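1-Cys peroxiredoxin (Vibrio vulnificus MO6-24/O, PDB 5K2I) probably reduces peroxides through a single catalytic cysteine and is implicated in scavenging hydrogen peroxide and nitric oxide. Local coordinates at residues V68-S73 / E93-A98; V35-V40 / M127-G132; A11-L16 / H24-L29. One frame throughout, in Å; residues are numbered along the deposited sequence.

Interaction 1: residues V68-S73 / E93-A98; sequences VDLIAS and EILMLA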
ATOM      1  N   VAL A  68      23.100  -0.845  16.778  1.00 11.60           N
ATOM      2  CA  VAL A  68      23.180  -0.462  15.372  1.00 10.99           C
ATOM      3  C   VAL A  68      24.159   0.695  15.204  1.00 13.14           C
ATOM      4  O   VAL A  68      24.065   1.699  15.914  1.00 14.54           O
ATOM      5  CB  VAL A  68      21.782  -0.091  14.821  1.00  9.03           C
ATOM      6  CG1 VAL A  68      21.878   0.473  13.406  1.00  9.21           C
ATOM      7  CG2 VAL A  68      20.871  -1.316  14.848  1.00 11.20           C
ATOM      8  N   ASP A  69      25.111   0.556  14.286  1.00 11.22           N
ATOM      9  CA  ASP A  69      26.122   1.585  14.073  1.00 11.56           C
ATOM     10  C   ASP A  69      25.700   2.610  13.046  1.00 13.63           C
ATOM     11  O   ASP A  69      26.134   3.759  13.071  1.00 14.95           O
ATOM     12  CB  ASP A  69      27.435   0.954  13.612  1.00 12.53           C
ATOM     13  CG  ASP A  69      28.019   0.013  14.639  1.00 17.72           C
ATOM     14  OD1 ASP A  69      28.372   0.493  15.738  1.00 21.95           O
ATOM     15  OD2 ASP A  69      28.131  -1.203  14.363  1.00 15.56           O
ATOM     16  N   LEU A  70      24.859   2.176  12.117  1.00 12.16           N
ATOM     17  CA  LEU A  70      24.539   2.971  10.951  1.00 10.59           C
ATOM     18  C   LEU A  70      23.151   2.603  10.474  1.00  8.86           C
ATOM     19  O   LEU A  70      22.836   1.421  10.369  1.00  9.58           O
ATOM     20  CB  LEU A  70      25.564   2.720   9.849  1.00 11.50           C
ATOM     21  CG  LEU A  70      25.409   3.479   8.546  1.00 12.15           C
ATOM     22  CD1 LEU A  70      25.590   4.969   8.798  1.00 16.70           C
ATOM     23  CD2 LEU A  70      26.439   2.959   7.538  1.00 15.15           C
ATOM     24  N   ILE A  71      22.320   3.612  10.225  1.00  8.85           N
ATOM     25  CA  ILE A  71      21.007   3.429   9.610  1.00  8.92           C
ATOM     26  C   ILE A  71      21.035   4.106   8.261  1.00  8.85           C
ATOM     27  O   ILE A  71      21.404   5.271   8.178  1.00  9.94           O
ATOM     28  CB  ILE A  71      19.878   4.048  10.450  1.00  8.96           C
ATOM     29  CG1 ILE A  71      19.927   3.524  11.886  1.00 10.25           C
ATOM     30  CG2 ILE A  71      18.512   3.791   9.798  1.00 10.81           C
ATOM     31  CD1 ILE A  71      19.003   4.275  12.834  1.00 14.99           C
ATOM     32  N   ALA A  72      20.644   3.392   7.209  1.00  8.33           N
ATOM     33  CA  ALA A  72      20.736   3.915   5.863  1.00  9.13           C
ATOM     34  C   ALA A  72      19.446   3.684   5.091  1.00  8.82           C
ATOM     35  O   ALA A  72      18.779   2.661   5.247  1.00  8.34           O
ATOM     36  CB  ALA A  72      21.914   3.285   5.115  1.00  8.85           C
ATOM     37  N   SER A  73      19.118   4.672   4.275  1.00  7.90           N
ATOM     38  CA  SER A  73      17.969   4.668   3.390  1.00  9.42           C
ATOM     39  C   SER A  73      18.459   4.518   1.959  1.00  8.19           C
ATOM     40  O   SER A  73      19.320   5.283   1.528  1.00 10.34           O
ATOM     41  CB  SER A  73      17.188   5.975   3.565  1.00 13.09           C
ATOM     42  OG  SER A  73      16.197   6.136   2.574  1.00 15.30           O
ATOM     43  N   GLU A  93      19.972  11.559  11.315  1.00 23.23           N
ATOM     44  CA  GLU A  93      20.621  10.353  11.807  1.00 21.84           C
ATOM     45  C   GLU A  93      20.698   9.245  10.763  1.00 23.63           C
ATOM     46  O   GLU A  93      21.092   8.123  11.078  1.00 22.82           O
ATOM     47  CB  GLU A  93      19.876   9.836  13.043  1.00 19.80           C
ATOM     48  CG  GLU A  93      19.992  10.733  14.258  1.00 30.37           C
ATOM     49  CD  GLU A  93      21.386  10.721  14.844  1.00 39.67           C
ATOM     50  OE1 GLU A  93      21.797   9.662  15.371  1.00 45.22           O
ATOM     51  OE2 GLU A  93      22.071  11.763  14.776  1.00 44.01           O
ATOM     52  N   ILE A  94      20.328   9.551   9.525  1.00 15.09           N
ATOM     53  CA  ILE A  94      20.170   8.499   8.525  1.00 12.88           C
ATOM     54  C   ILE A  94      20.946   8.792   7.243  1.00 13.99           C
ATOM     55  O   ILE A  94      20.879   9.883   6.679  1.00 14.36           O
ATOM     56  CB  ILE A  94      18.680   8.277   8.215  1.00 14.06           C
ATOM     57  CG1 ILE A  94      17.976   7.764   9.483  1.00 19.32           C
ATOM     58  CG2 ILE A  94      18.494   7.290   7.055  1.00 11.81           C
ATOM     59  CD1 ILE A  94      16.494   7.741   9.403  1.00 26.36           C
ATOM     60  N   LEU A  95      21.710   7.801   6.800  1.00  9.99           N
ATOM     61  CA  LEU A  95      22.553   7.951   5.630  1.00  9.99           C
ATOM     62  C   LEU A  95      21.722   7.722   4.376  1.00  9.66           C
ATOM     63  O   LEU A  95      21.145   6.650   4.203  1.00 11.52           O
ATOM     64  CB  LEU A  95      23.722   6.966   5.695  1.00 10.80           C
ATOM     65  CG  LEU A  95      24.682   6.991   4.512  1.00 14.22           C
ATOM     66  CD1 LEU A  95      25.296   8.372   4.319  1.00 15.80           C
ATOM     67  CD2 LEU A  95      25.755   5.934   4.725  1.00 17.11           C
ATOM     68  N   MET A  96      21.646   8.727   3.516  1.00  9.97           N
ATOM     69  CA  MET A  96      20.866   8.620   2.289  1.00  8.49           C
ATOM     70  C   MET A  96      21.713   8.087   1.129  1.00 10.20           C
ATOM     71  O   MET A  96      22.717   8.707   0.742  1.00 12.61           O
ATOM     72  CB  MET A  96      20.262   9.985   1.928  1.00 11.00           C
ATOM     73  CG  MET A  96      19.618  10.709   3.112  1.00 13.25           C
ATOM     74  SD  MET A  96      18.211   9.810   3.844  1.00 14.03           S
ATOM     75  CE  MET A  96      17.138   9.796   2.424  1.00 12.64           C
ATOM     76  N   LEU A  97      21.318   6.936   0.584  1.00  8.07           N
ATOM     77  CA  LEU A  97      22.087   6.259  -0.463  1.00  7.83           C
ATOM     78  C   LEU A  97      21.277   6.064  -1.730  1.00  8.00           C
ATOM     79  O   LEU A  97      20.098   5.689  -1.688  1.00  9.32           O
ATOM     80  CB  LEU A  97      22.587   4.896   0.032  1.00  7.60           C
ATOM     81  CG  LEU A  97      23.533   4.916   1.238  1.00  8.06           C
ATOM     82  CD1 LEU A  97      23.837   3.494   1.756  1.00 10.10           C
ATOM     83  CD2 LEU A  97      24.812   5.642   0.895  1.00 11.94           C
ATOM     84  N   ALA A  98      21.926   6.313  -2.858  1.00  6.99           N
ATOM     85  CA  ALA A  98      21.280   6.290  -4.161  1.00  7.62           C
ATOM     86  C   ALA A  98      21.690   5.091  -5.008  1.00  8.88           C
ATOM     87  O   ALA A  98      22.887   4.793  -5.160  1.00 10.43           O
ATOM     88  CB  ALA A  98      21.598   7.581  -4.917  1.00  9.79           C
TER
HETATM   89  O   HOH W   1      22.930   6.337  11.094  1.00 16.05           O
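Leu70 and Leu95 lean across each other at a slant on one face of the sheet, the CD1 methyl of Leu70 lying 4.1 Å from CB of Leu95. With CG anti to the backbone N in both (chi1 -179° and 179°), the CD1 and CD2 methyls of Leu70 each come within 4.2 Å of CD2 of Leu95. Further along the same face Ala72 presents its bare CB to the CD1 branch of Leu97, 3.9 Å away; Phe30 lies against both Leu70 and Leu97. On the other face the CG2 branch of Ile71 meets CG1 of Ile94 at 4.0 Å, the two side chains again running at a slant, while helix 53-65 packs on both isoleucines. Met96 is bent at chi2 and chi3 and folds back, bringing its CE methyl to 3.8 Å from OG of Ser73.

These pairs are set by a parallel strand register, Ala72 opposite Leu95 and Ser73 opposite Met96. The strands belong to the right-handed beta-alpha-beta crossover 70-75, 79-88, 95-98 of a thioredoxin-like fold, and helix 79-88 covers Ser73 and Met96 through Met82 and Trp85. Leu95 N donates to Ile71 O, Ser73 N to Leu95 O at 2.8 Å, and Leu97 N to Ser73 O. Before this pairing begins the segments splay, and one water bridges them: it accepts from Ile71 N at 2.9 Å and donates to Glu93 O at 2.6 Å. The carboxylate of Glu93 turns elsewhere, to a salt bridge with Lys64.

Interaction 2: residues V35-V40 / M127-G132; sequences VVLFAV and MIIDNG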
ATOM      1  N   VAL A  35      24.433  -2.699  10.566  1.00  7.50           N
ATOM      2  CA  VAL A  35      23.768  -1.700   9.747  1.00  7.63           C
ATOM      3  C   VAL A  35      22.308  -2.042   9.554  1.00  7.44           C
ATOM      4  O   VAL A  35      21.973  -3.193   9.313  1.00  8.98           O
ATOM      5  CB  VAL A  35      24.447  -1.589   8.362  1.00  7.43           C
ATOM      6  CG1 VAL A  35      23.707  -0.622   7.446  1.00  8.45           C
ATOM      7  CG2 VAL A  35      25.893  -1.176   8.519  1.00  7.84           C
ATOM      8  N   VAL A  36      21.444  -1.051   9.697  1.00  7.94           N
ATOM      9  CA  VAL A  36      20.056  -1.206   9.300  1.00  7.87           C
ATOM     10  C   VAL A  36      19.878  -0.477   7.974  1.00  8.67           C
ATOM     11  O   VAL A  36      20.203   0.699   7.869  1.00  8.86           O
ATOM     12  CB  VAL A  36      19.091  -0.662  10.359  1.00  8.88           C
ATOM     13  CG1 VAL A  36      17.675  -0.560   9.788  1.00 10.85           C
ATOM     14  CG2 VAL A  36      19.130  -1.551  11.588  1.00  9.88           C
ATOM     15  N   LEU A  37      19.431  -1.201   6.950  1.00  8.07           N
ATOM     16  CA  LEU A  37      19.192  -0.637   5.624  1.00  7.43           C
ATOM     17  C   LEU A  37      17.743  -0.838   5.260  1.00  7.56           C
ATOM     18  O   LEU A  37      17.230  -1.951   5.379  1.00  8.53           O
ATOM     19  CB  LEU A  37      20.090  -1.313   4.592  1.00  7.58           C
ATOM     20  CG  LEU A  37      19.954  -0.921   3.120  1.00  8.24           C
ATOM     21  CD1 LEU A  37      20.445   0.492   2.924  1.00 10.59           C
ATOM     22  CD2 LEU A  37      20.728  -1.890   2.234  1.00 10.04           C
ATOM     23  N   PHE A  38      17.068   0.216   4.819  1.00  7.56           N
ATOM     24  CA  PHE A  38      15.689   0.049   4.369  1.00  7.98           C
ATOM     25  C   PHE A  38      15.498   0.733   3.027  1.00  7.91           C
ATOM     26  O   PHE A  38      16.145   1.742   2.722  1.00  7.93           O
ATOM     27  CB  PHE A  38      14.671   0.575   5.415  1.00  8.47           C
ATOM     28  CG  PHE A  38      14.751   2.054   5.659  1.00  7.27           C
ATOM     29  CD1 PHE A  38      15.659   2.561   6.569  1.00 10.74           C
ATOM     30  CD2 PHE A  38      13.935   2.930   4.964  1.00  9.84           C
ATOM     31  CE1 PHE A  38      15.749   3.923   6.795  1.00  9.64           C
ATOM     32  CE2 PHE A  38      14.018   4.289   5.179  1.00 11.93           C
ATOM     33  CZ  PHE A  38      14.926   4.787   6.093  1.00 13.35           C
ATOM     34  N   ALA A  39      14.620   0.146   2.219  1.00  7.14           N
ATOM     35  CA  ALA A  39      14.370   0.620   0.868  1.00  6.96           C
ATOM     36  C   ALA A  39      12.927   1.037   0.661  1.00  7.95           C
ATOM     37  O   ALA A  39      12.012   0.506   1.307  1.00  8.44           O
ATOM     38  CB  ALA A  39      14.734  -0.465  -0.142  1.00  8.75           C
ATOM     39  N   VAL A  40      12.746   1.965  -0.274  1.00  7.86           N
ATOM     40  CA  VAL A  40      11.440   2.447  -0.699  1.00  8.20           C
ATOM     41  C   VAL A  40      11.400   2.464  -2.218  1.00  8.07           C
ATOM     42  O   VAL A  40      12.448   2.400  -2.863  1.00  8.32           O
ATOM     43  CB  VAL A  40      11.143   3.866  -0.151  1.00  9.07           C
ATOM     44  CG1 VAL A  40      11.045   3.832   1.372  1.00 12.38           C
ATOM     45  CG2 VAL A  40      12.200   4.879  -0.641  1.00 11.74           C
ATOM     46  N   MET A 127      16.641  -4.522   6.157  1.00  7.34           N
ATOM     47  CA  MET A 127      17.680  -5.479   6.496  1.00  7.99           C
ATOM     48  C   MET A 127      18.435  -5.086   7.750  1.00  7.70           C
ATOM     49  O   MET A 127      18.635  -3.888   8.020  1.00  9.49           O
ATOM     50  CB  MET A 127      18.728  -5.567   5.391  1.00 11.64           C
ATOM     51  CG  MET A 127      18.329  -6.138   4.095  1.00 13.45           C
ATOM     52  SD  MET A 127      19.787  -5.935   3.042  1.00 12.30           S
ATOM     53  CE  MET A 127      19.194  -6.806   1.601  1.00 13.42           C
ATOM     54  N   ILE A 128      18.896  -6.098   8.477  1.00  8.81           N
ATOM     55  CA  ILE A 128      20.017  -5.931   9.394  1.00  8.27           C
ATOM     56  C   ILE A 128      21.221  -6.607   8.746  1.00  9.54           C
ATOM     57  O   ILE A 128      21.146  -7.772   8.351  1.00  9.58           O
ATOM     58  CB  ILE A 128      19.741  -6.550  10.773  1.00  9.63           C
ATOM     59  CG1 ILE A 128      18.512  -5.898  11.415  1.00 10.85           C
ATOM     60  CG2 ILE A 128      20.974  -6.425  11.689  1.00 11.96           C
ATOM     61  CD1 ILE A 128      17.980  -6.641  12.637  1.00 13.91           C
ATOM     62  N   ILE A 129      22.312  -5.867   8.632  1.00  8.09           N
ATOM     63  CA  ILE A 129      23.517  -6.326   7.951  1.00  8.48           C
ATOM     64  C   ILE A 129      24.680  -6.279   8.930  1.00  8.56           C
ATOM     65  O   ILE A 129      24.973  -5.229   9.490  1.00  9.38           O
ATOM     66  CB  ILE A 129      23.838  -5.452   6.728  1.00  7.98           C
ATOM     67  CG1 ILE A 129      22.574  -5.272   5.882  1.00 10.17           C
ATOM     68  CG2 ILE A 129      24.966  -6.066   5.911  1.00  9.84           C
ATOM     69  CD1 ILE A 129      22.618  -4.085   4.969  1.00 13.15           C
ATOM     70  N   ASP A 130      25.336  -7.412   9.138  1.00  8.32           N
ATOM     71  CA  ASP A 130      26.456  -7.493  10.069  1.00  8.67           C
ATOM     72  C   ASP A 130      27.735  -7.739   9.302  1.00  9.30           C
ATOM     73  O   ASP A 130      27.907  -8.800   8.708  1.00  9.14           O
ATOM     74  CB  ASP A 130      26.225  -8.598  11.096  1.00 10.82           C
ATOM     75  CG  ASP A 130      25.131  -8.248  12.093  1.00 13.14           C
ATOM     76  OD1 ASP A 130      25.359  -7.341  12.925  1.00 15.09           O
ATOM     77  OD2 ASP A 130      24.046  -8.872  12.063  1.00 14.59           O
ATOM     78  N   ASN A 131      28.619  -6.750   9.315  1.00  8.74           N
ATOM     79  CA  ASN A 131      29.861  -6.824   8.542  1.00  8.50           C
ATOM     80  C   ASN A 131      29.585  -7.253   7.094  1.00  9.08           C
ATOM     81  O   ASN A 131      30.261  -8.128   6.548  1.00 10.61           O
ATOM     82  CB  ASN A 131      30.852  -7.797   9.199  1.00 10.47           C
ATOM     83  CG  ASN A 131      32.236  -7.760   8.558  1.00 10.04           C
ATOM     84  OD1 ASN A 131      32.787  -6.695   8.262  1.00 11.83           O
ATOM     85  ND2 ASN A 131      32.801  -8.938   8.338  1.00 11.20           N
ATOM     86  N   GLY A 132      28.562  -6.665   6.488  1.00  9.44           N
ATOM     87  CA  GLY A 132      28.271  -6.951   5.092  1.00  8.56           C
ATOM     88  C   GLY A 132      27.439  -8.193   4.828  1.00  9.62           C
ATOM     89  O   GLY A 132      27.060  -8.419   3.686  1.00 10.44           O
TER
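Met127 N gives its hydrogen to Leu37 O over 2.7 Å, the shortest of four backbone bonds that join strands 35-40 and 127-130. The return bond, Leu37 N to Met127 O, is longer at 3.0 Å. Two residues away Val35 and Ile129 exchange a second reciprocal pair, each 2.8 Å from N to O. Leu37 with Met127 and Val35 with Ile129 are therefore hydrogen-bonded antiparallel pairs, and Val36 with Ile128 is the non-hydrogen-bonded pair between them, where CA of Val36 makes a CA-H...O contact with Met127 O and CA of Ile128 makes another with Val35 O.

The side chains of the two hydrogen-bonded pairs share one face. CG1 of Ile129 stands beside the backbone N (chi1 -48°), and the extended branch beyond it carries CD1 diagonally across the strands to CB of Leu37, 3.8 Å away; CD2 of Leu37 also borders this methyl. Met127 runs outward beyond CG, leaving its SD 4.2 Å from CD2 of Leu37; Val134 and Leu137 of strand 133-139 also touch it. On the other face the meeting is looser, with CG2 of Val36 4.4 Å from CG1 of Ile128, and Leu157 packs against the latter residue.

All six touching residues are buried and apolar. Strand 34-40 also pairs in parallel with strand 70-75, so it has a parallel neighbour along one edge and antiparallel strand 120-130 along the other, the mixed central sheet of the thioredoxin fold on which peroxiredoxins are built.

Interaction 3: residues A11-L16 / H24-L29; sequences ATLSQL and HPVLEL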
ATOM      1  N   ALA A  11      28.730  -4.289  -4.697  1.00  9.38           N
ATOM      2  CA  ALA A  11      28.271  -3.218  -5.571  1.00 10.57           C
ATOM      3  C   ALA A  11      28.457  -1.883  -4.878  1.00 10.84           C
ATOM      4  O   ALA A  11      28.937  -1.831  -3.743  1.00 10.48           O
ATOM      5  CB  ALA A  11      26.802  -3.438  -5.941  1.00 15.36           C
ATOM      6  N   THR A  12      28.090  -0.803  -5.559  1.00 12.12           N
ATOM      7  CA  THR A  12      28.206   0.525  -4.967  1.00 10.16           C
ATOM      8  C   THR A  12      26.857   1.212  -4.832  1.00 10.99           C
ATOM      9  O   THR A  12      25.891   0.871  -5.515  1.00 13.84           O
ATOM     10  CB  THR A  12      29.140   1.450  -5.777  1.00 14.72           C
ATOM     11  OG1 THR A  12      28.562   1.739  -7.061  1.00 16.99           O
ATOM     12  CG2 THR A  12      30.494   0.780  -5.965  1.00 11.50           C
ATOM     13  N   LEU A  13      26.808   2.165  -3.903  1.00  9.52           N
ATOM     14  CA  LEU A  13      25.682   3.090  -3.770  1.00  9.28           C
ATOM     15  C   LEU A  13      26.274   4.485  -3.675  1.00  9.09           C
ATOM     16  O   LEU A  13      27.359   4.642  -3.121  1.00 11.02           O
ATOM     17  CB  LEU A  13      24.839   2.762  -2.545  1.00  9.10           C
ATOM     18  CG  LEU A  13      24.050   1.455  -2.578  1.00  8.33           C
ATOM     19  CD1 LEU A  13      23.484   1.146  -1.208  1.00 10.56           C
ATOM     20  CD2 LEU A  13      22.937   1.523  -3.622  1.00 10.89           C
ATOM     21  N   SER A  14      25.591   5.486  -4.218  1.00  8.88           N
ATOM     22  CA  SER A  14      26.196   6.808  -4.328  0.53  9.52           C
ATOM     23  C   SER A  14      25.643   7.828  -3.344  1.00 10.34           C
ATOM     24  O   SER A  14      24.510   7.726  -2.861  1.00  9.63           O
ATOM     25  CB  SER A  14      26.048   7.344  -5.755  0.53 11.17           C
ATOM     26  OG  SER A  14      24.694   7.475  -6.142  0.53 13.95           O
ATOM     27  N   GLN A  15      26.475   8.815  -3.046  1.00 10.08           N
ATOM     28  CA  GLN A  15      26.125   9.879  -2.132  1.00 10.80           C
ATOM     29  C   GLN A  15      26.802  11.159  -2.601  1.00 13.08           C
ATOM     30  O   GLN A  15      27.956  11.126  -3.025  1.00 13.78           O
ATOM     31  CB  GLN A  15      26.561   9.526  -0.712  1.00 14.59           C
ATOM     32  CG  GLN A  15      26.129  10.541   0.326  1.00 16.45           C
ATOM     33  CD  GLN A  15      26.892  10.397   1.626  1.00 17.40           C
ATOM     34  OE1 GLN A  15      27.829   9.609   1.726  1.00 19.06           O
ATOM     35  NE2 GLN A  15      26.493  11.167   2.633  1.00 23.95           N
ATOM     36  N   LEU A  16      26.087  12.278  -2.535  1.00 10.54           N
ATOM     37  CA  LEU A  16      26.672  13.586  -2.820  1.00 12.00           C
ATOM     38  C   LEU A  16      27.291  14.135  -1.547  1.00 14.42           C
ATOM     39  O   LEU A  16      26.611  14.242  -0.524  1.00 16.77           O
ATOM     40  CB  LEU A  16      25.614  14.549  -3.358  1.00 14.36           C
ATOM     41  CG  LEU A  16      26.147  15.903  -3.817  1.00 19.28           C
ATOM     42  CD1 LEU A  16      26.925  15.737  -5.118  1.00 19.35           C
ATOM     43  CD2 LEU A  16      25.008  16.884  -3.982  1.00 23.04           C
ATOM     44  N   HIS A  24      30.220   4.580  -2.871  1.00 12.56           N
ATOM     45  CA  HIS A  24      30.638   3.678  -1.798  1.00 12.38           C
ATOM     46  C   HIS A  24      30.488   2.217  -2.184  1.00 12.05           C
ATOM     47  O   HIS A  24      29.376   1.780  -2.449  1.00 12.06           O
ATOM     48  CB  HIS A  24      29.799   3.897  -0.534  1.00 12.61           C
ATOM     49  CG  HIS A  24      29.772   5.309  -0.032  1.00 14.31           C
ATOM     50  ND1 HIS A  24      30.815   5.870   0.668  1.00 19.99           N
ATOM     51  CD2 HIS A  24      28.801   6.252  -0.089  1.00 15.54           C
ATOM     52  CE1 HIS A  24      30.497   7.107   1.008  1.00 17.90           C
ATOM     53  NE2 HIS A  24      29.282   7.365   0.560  1.00 17.43           N
ATOM     54  N   PRO A  25      31.587   1.447  -2.201  1.00 10.52           N
ATOM     55  CA  PRO A  25      31.384  -0.005  -2.190  1.00  9.25           C
ATOM     56  C   PRO A  25      30.653  -0.367  -0.907  1.00 10.41           C
ATOM     57  O   PRO A  25      31.136  -0.046   0.179  1.00 10.81           O
ATOM     58  CB  PRO A  25      32.810  -0.570  -2.208  1.00 10.95           C
ATOM     59  CG  PRO A  25      33.655   0.572  -2.761  1.00 12.75           C
ATOM     60  CD  PRO A  25      33.015   1.804  -2.198  1.00 14.17           C
ATOM     61  N   VAL A  26      29.490  -0.997  -1.011  1.00 10.35           N
ATOM     62  CA  VAL A  26      28.713  -1.266   0.188  1.00  9.71           C
ATOM     63  C   VAL A  26      29.474  -2.175   1.148  1.00  9.05           C
ATOM     64  O   VAL A  26      29.291  -2.085   2.361  1.00 10.69           O
ATOM     65  CB  VAL A  26      27.320  -1.887  -0.132  1.00 10.53           C
ATOM     66  CG1 VAL A  26      26.490  -0.937  -0.994  1.00 11.11           C
ATOM     67  CG2 VAL A  26      27.447  -3.241  -0.812  1.00  9.54           C
ATOM     68  N   LEU A  27      30.332  -3.049   0.627  1.00  8.10           N
ATOM     69  CA  LEU A  27      31.069  -3.959   1.500  1.00  8.60           C
ATOM     70  C   LEU A  27      32.185  -3.248   2.258  1.00 11.30           C
ATOM     71  O   LEU A  27      32.673  -3.759   3.269  1.00 13.81           O
ATOM     72  CB  LEU A  27      31.622  -5.150   0.712  1.00  9.56           C
ATOM     73  CG  LEU A  27      30.518  -6.031   0.110  1.00  9.26           C
ATOM     74  CD1 LEU A  27      31.140  -7.205  -0.643  1.00 11.91           C
ATOM     75  CD2 LEU A  27      29.585  -6.544   1.194  1.00 10.32           C
ATOM     76  N   GLU A  28      32.590  -2.078   1.775  1.00 10.23           N
ATOM     77  CA  GLU A  28      33.525  -1.240   2.514  1.00 10.69           C
ATOM     78  C   GLU A  28      32.765  -0.337   3.490  1.00 10.94           C
ATOM     79  O   GLU A  28      33.122  -0.223   4.659  1.00 12.14           O
ATOM     80  CB  GLU A  28      34.379  -0.411   1.542  1.00 11.41           C
ATOM     81  CG  GLU A  28      35.371  -1.242   0.728  1.00 13.89           C
ATOM     82  CD  GLU A  28      36.335  -0.383  -0.084  1.00 21.84           C
ATOM     83  OE1 GLU A  28      36.092   0.835  -0.226  1.00 23.00           O
ATOM     84  OE2 GLU A  28      37.333  -0.939  -0.592  1.00 23.86           O
ATOM     85  N   LEU A  29      31.706   0.293   2.999  1.00 11.10           N
ATOM     86  CA  LEU A  29      30.882   1.184   3.810  1.00 10.55           C
ATOM     87  C   LEU A  29      30.318   0.496   5.057  1.00  9.93           C
ATOM     88  O   LEU A  29      30.270   1.096   6.138  1.00 13.13           O
ATOM     89  CB  LEU A  29      29.743   1.734   2.955  1.00 12.40           C
ATOM     90  CG  LEU A  29      28.805   2.790   3.559  1.00 12.79           C
ATOM     91  CD1 LEU A  29      29.547   4.076   3.854  1.00 15.24           C
ATOM     92  CD2 LEU A  29      27.654   3.061   2.616  1.00 14.24           C
TER
HETATM   93  O   HOH W   2      30.785  -3.466  -2.278  1.00 10.17           O
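Gln15 OE1 meets the imidazole of His24 at its NE2 edge, and Leu29 CD1, from the same segment as the histidine, lies over one face of the ring, 3.8 Å above the plane and offset toward the rim. NE2 of His24 donates to OE1 of Gln15 at 2.9 Å; the acceptor lies 16° out of the ring plane, whereas the donor sits in the plane of the amide carbonyl. Amide and ring planes are turned 42° apart. With CG anti to the backbone N (chi1 -175°) and the chain extended beyond it, Gln15 delivers OE1 to this edge. CB of Gln15 lies 3.7 Å from NE2 of His24.

The strands that carry this pair form an antiparallel beta hairpin, with Leu13 and His24 as a hydrogen-bonded pair: Leu13 N reaches His24 O at 3.0 Å, and His24 N reaches Leu13 O at 2.9 Å. Where the second strand turns into helix 26-29, with Pro25 at the N-cap, Val26 N still bonds to Ala11 O at 2.9 Å. Water links the same carbonyl to Leu27 N. CG1 of Val26 slants over CD1 of Leu13, 3.7 Å away, and Phe104 touches both residues.

The geometry is consistent with NE2 of His24 carrying a proton, and the bond probably restricts rotation of both the ring and the Gln15 amide.

From the N terminus, interaction 3 comes first, closing the short hairpin 12-17/20-25 and running straight into helix 26-29. Strand 34-40 follows and opens interaction 2, whose partner arrives only 87 residues later; within that long excursion interaction 1 opens and closes, so 1 nests in 2, while 3 precedes both in series. Interactions 1 and 2 share one sheet, because strands 34-40 and 70-75 are neighbours: Ala72 N lies 2.8 Å from Val36 O, a probable hydrogen bond. The hairpin reaches interaction 1 through Ala98 N and Ser14 O, 2.9 Å apart, and meets interaction 2 where Leu27 packs against Gly132.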